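PDB 2OOC: histidine phosphotransferase from Caulobacter crescentus, which probably carries phosphoryl groups between proteins of a two-component phosphorelay, as a histidine phosphotransfer (Hpt) protein that regulates stalk biogenesis. Local coordinates for residues F24-V27 with D28-L31; L31-F34 with R35-A38. All coordinates share one frame; numbering follows the deposited sequence. Where two conformers were deposited one is given.

The contacts follow one another along helix 24-41 and share L31, which closes contact 1 and opens contact 2. Their centres are about 11 Å apart, on the same side of the centre of the chain. The centre of contact 1 lies about 14 Å from that of the chain and that of contact 2 about 8 Å, so the helix runs from the outer part of the molecule inward. Residues 24-31 pack against helices 13-19 and 85-111. In contact 2 the helix keeps helix 85-111 and gains helix 52-66, whose HxxKG sequence probably holds the phospho-accepting histidine. L31, the shared residue, touches L16 and Y102, as V27 does one turn earlier.

Contact 1. Residues F24-V27 with D28-L31; sequences FAVV and DEVL
V27 and L31 form the tight side of this helical turn: their side chains run abreast in the same direction, and V27 CG1 meets L31 CD1 at 4.0 Å. Two torsions account for the fit. The chi1 of V27 (173°) turns CG1 away from its own N and alongside its carbonyl carbon, while L31 holds CG next to its backbone N, 3.4 Å from V27 O. That same oxygen accepts L31 N at 2.9 Å, with the donor nearly on the line of the carbonyl bond. V26 and V30 repeat the i to i+4 pairing at the edge of the core, with V26 CG1 standing 4.2 Å from V30 CG2. Both V27 and L31 are buried, and L16 of helix 13-19 touches each of them; V27 also packs on Y102.

The other face is looser, with A25 and E29 on its open side; D28, though exposed, still meets Q106 of helix 85-111. D28 folds back over the preceding turn: its CG lies 3.1 Å from F24 O, which sits over the flat face of the carboxylate; both groups are acceptors, so this is a close approach and not a bond. The carbonyl instead accepts D28 N at 2.9 Å, from a donor tilted 29° out of its plane. In the given conformer of E29, one of two, the side chain runs outward beside V26, with OE1 coming only to 4.1 Å from V26 CG1. At the start of the helix, D23 OD1 accepts a hydrogen bond from A25 N. An apolar i, i+4 ridge backed by charged residues is the pattern of an amphipathic helix, as expected at the edge of an Hpt helical bundle.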
# COMPACT_ATOMS: atom_id res chain seq x y z
N PHE A 24 -0.99 -17.39 -6.87
CA PHE A 24 -0.44 -16.17 -7.39
C PHE A 24 -1.31 -15.34 -8.28
O PHE A 24 -1.05 -14.15 -8.37
CB PHE A 24 0.99 -16.40 -7.90
CG PHE A 24 1.90 -16.76 -6.76
CD1 PHE A 24 2.29 -15.78 -5.83
CD2 PHE A 24 2.23 -18.09 -6.50
CE1 PHE A 24 3.05 -16.11 -4.74
CE2 PHE A 24 3.01 -18.42 -5.39
CZ PHE A 24 3.41 -17.43 -4.51
N ALA A 25 -2.37 -15.89 -8.86
CA ALA A 25 -3.28 -15.08 -9.65
C ALA A 25 -4.00 -14.11 -8.70
O ALA A 25 -4.27 -12.95 -9.09
CB ALA A 25 -4.27 -15.97 -10.39
N VAL A 26 -4.32 -14.59 -7.51
CA VAL A 26 -5.02 -13.70 -6.56
C VAL A 26 -4.07 -12.65 -5.99
O VAL A 26 -4.39 -11.46 -5.87
CB VAL A 26 -5.71 -14.48 -5.44
CG1 VAL A 26 -6.29 -13.52 -4.38
CG2 VAL A 26 -6.83 -15.38 -6.00
N VAL A 27 -2.86 -13.05 -5.68
CA VAL A 27 -1.85 -12.08 -5.28
C VAL A 27 -1.69 -10.97 -6.32
O VAL A 27 -1.76 -9.78 -5.97
CB VAL A 27 -0.50 -12.78 -5.02
CG1 VAL A 27 0.60 -11.66 -4.76
CG2 VAL A 27 -0.54 -13.79 -3.86
N ASP A 28 -1.54 -11.36 -7.58
CA ASP A 28 -1.34 -10.41 -8.66
C ASP A 28 -2.51 -9.44 -8.74
O ASP A 28 -2.31 -8.22 -8.96
CB ASP A 28 -1.14 -11.13 -10.01
CG ASP A 28 0.20 -11.90 -10.11
OD1 ASP A 28 1.11 -11.72 -9.27
OD2 ASP A 28 0.31 -12.75 -11.02
N GLU A 29 -3.72 -9.97 -8.59
CA GLU A 29 -4.97 -9.16 -8.61
C GLU A 29 -4.97 -8.10 -7.51
O GLU A 29 -5.31 -6.94 -7.73
CB GLU A 29 -6.15 -10.08 -8.36
CG GLU A 29 -7.55 -9.37 -8.35
CD GLU A 29 -8.64 -10.16 -7.62
OE1 GLU A 29 -8.37 -11.21 -6.99
OE2 GLU A 29 -9.80 -9.73 -7.67
N VAL A 30 -4.66 -8.56 -6.31
CA VAL A 30 -4.74 -7.69 -5.17
C VAL A 30 -3.68 -6.57 -5.27
O VAL A 30 -3.95 -5.40 -4.96
CB VAL A 30 -4.62 -8.48 -3.86
CG1 VAL A 30 -4.38 -7.50 -2.69
CG2 VAL A 30 -5.87 -9.38 -3.67
N LEU A 31 -2.49 -6.95 -5.70
CA LEU A 31 -1.40 -5.96 -5.88
C LEU A 31 -1.84 -4.92 -6.91
O LEU A 31 -1.63 -3.70 -6.76
CB LEU A 31 -0.07 -6.58 -6.28
CG LEU A 31 0.56 -7.47 -5.21
CD1 LEU A 31 1.81 -7.99 -5.77
CD2 LEU A 31 0.65 -6.69 -3.88

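Contact 2. Residues L31-F34 with R35-A38; sequences LALF and REQA
In the bundle helix 24-41 of this Hpt protein, F34 and A38 follow one another one turn apart on the buried face, joined by a backbone bond and a light side-chain touch. A38 N donates to F34 O at 2.8 Å with an N-H...O angle of 165°, while the F34 ring, through CE2, comes no nearer than 4.5 Å to A38 CB. A chi1 of 180° sets CG of F34 opposite the backbone N and beside the carbonyl carbon, and CD2 lies 3.7 Å from R35 N. Outside this turn the ring is packed by A62 and V66 of helix 52-66 and by I99 of helix 85-111.

The remaining bonds of the turn, R35 N to L31 O, E36 N to A32 O and Q37 N to L33 O, are regular i to i+4 links. The charged side chains cover carbonyls with their methylene groups. In the given conformer of R35, one of two deposited, CB and CG each stand 3.6 Å from L31 O before the chain bends at chi3; the side chain also packs on I99 and A100 of helix 85-111. E36 sets CG beside its own backbone N, within 3.4 Å of A32 O, and extends its carboxylate outward; OE2 remains 4.4 Å from L33 CD2, a loose approach. No side-chain hydrogen bond links 31-34 to 35-38. The bonds within the turn are thus those of the backbone, while the buried F34 ring, with A62, V66 and I99 around it, probably contributes hydrophobic packing to the bundle.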
# COMPACT_ATOMS: atom_id res chain seq x y z
N LEU A 31 -2.49 -6.95 -5.70
CA LEU A 31 -1.40 -5.96 -5.88
C LEU A 31 -1.84 -4.92 -6.91
O LEU A 31 -1.63 -3.70 -6.76
CB LEU A 31 -0.07 -6.58 -6.28
CG LEU A 31 0.56 -7.47 -5.21
CD1 LEU A 31 1.81 -7.99 -5.77
CD2 LEU A 31 0.65 -6.69 -3.88
N ALA A 32 -2.48 -5.37 -8.00
CA ALA A 32 -2.96 -4.43 -9.00
C ALA A 32 -4.08 -3.50 -8.48
O ALA A 32 -4.03 -2.30 -8.73
CB ALA A 32 -3.40 -5.18 -10.26
N LEU A 33 -4.98 -4.04 -7.66
CA LEU A 33 -5.99 -3.22 -7.03
C LEU A 33 -5.40 -2.18 -6.10
O LEU A 33 -5.82 -1.04 -6.09
CB LEU A 33 -6.95 -4.14 -6.24
CG LEU A 33 -7.85 -5.05 -7.10
CD1 LEU A 33 -8.68 -6.05 -6.15
CD2 LEU A 33 -8.74 -4.21 -8.01
N PHE A 34 -4.39 -2.57 -5.34
CA PHE A 34 -3.78 -1.65 -4.40
C PHE A 34 -3.11 -0.51 -5.17
O PHE A 34 -3.22 0.64 -4.80
CB PHE A 34 -2.74 -2.33 -3.54
CG PHE A 34 -2.09 -1.40 -2.55
CD1 PHE A 34 -2.66 -1.19 -1.30
CD2 PHE A 34 -0.95 -0.70 -2.86
CE1 PHE A 34 -2.06 -0.30 -0.42
CE2 PHE A 34 -0.32 0.16 -1.99
CZ PHE A 34 -0.92 0.40 -0.77
N ARG A 35 -2.43 -0.85 -6.26
CA ARG A 35 -1.75 0.17 -7.04
C ARG A 35 -2.76 1.15 -7.64
O ARG A 35 -2.52 2.33 -7.72
CB ARG A 35 -0.82 -0.45 -8.11
CG ARG A 35 0.52 -0.88 -7.52
CD ARG A 35 1.23 -1.94 -8.36
NE ARG A 35 1.30 -1.60 -9.78
CZ ARG A 35 2.41 -1.23 -10.44
NH1 ARG A 35 3.58 -1.13 -9.82
NH2 ARG A 35 2.33 -0.95 -11.75
N GLU A 36 -3.92 0.63 -8.02
CA GLU A 36 -5.01 1.45 -8.55
C GLU A 36 -5.58 2.40 -7.51
O GLU A 36 -5.77 3.62 -7.77
CB GLU A 36 -6.14 0.57 -9.07
CG GLU A 36 -5.92 -0.01 -10.41
CD GLU A 36 -7.13 -0.87 -10.82
OE1 GLU A 36 -8.29 -0.39 -10.60
OE2 GLU A 36 -6.91 -2.02 -11.30
N GLN A 37 -5.83 1.88 -6.32
CA GLN A 37 -6.29 2.71 -5.20
C GLN A 37 -5.24 3.76 -4.88
O GLN A 37 -5.57 4.96 -4.65
CB GLN A 37 -6.51 1.87 -3.95
CG GLN A 37 -7.69 0.99 -3.92
CD GLN A 37 -8.75 1.50 -2.98
OE1 GLN A 37 -9.10 0.84 -1.98
NE2 GLN A 37 -9.31 2.67 -3.32
N ALA A 38 -3.96 3.38 -4.83
CA ALA A 38 -2.88 4.34 -4.56
C ALA A 38 -2.86 5.43 -5.60
O ALA A 38 -2.70 6.64 -5.31
CB ALA A 38 -1.48 3.64 -4.53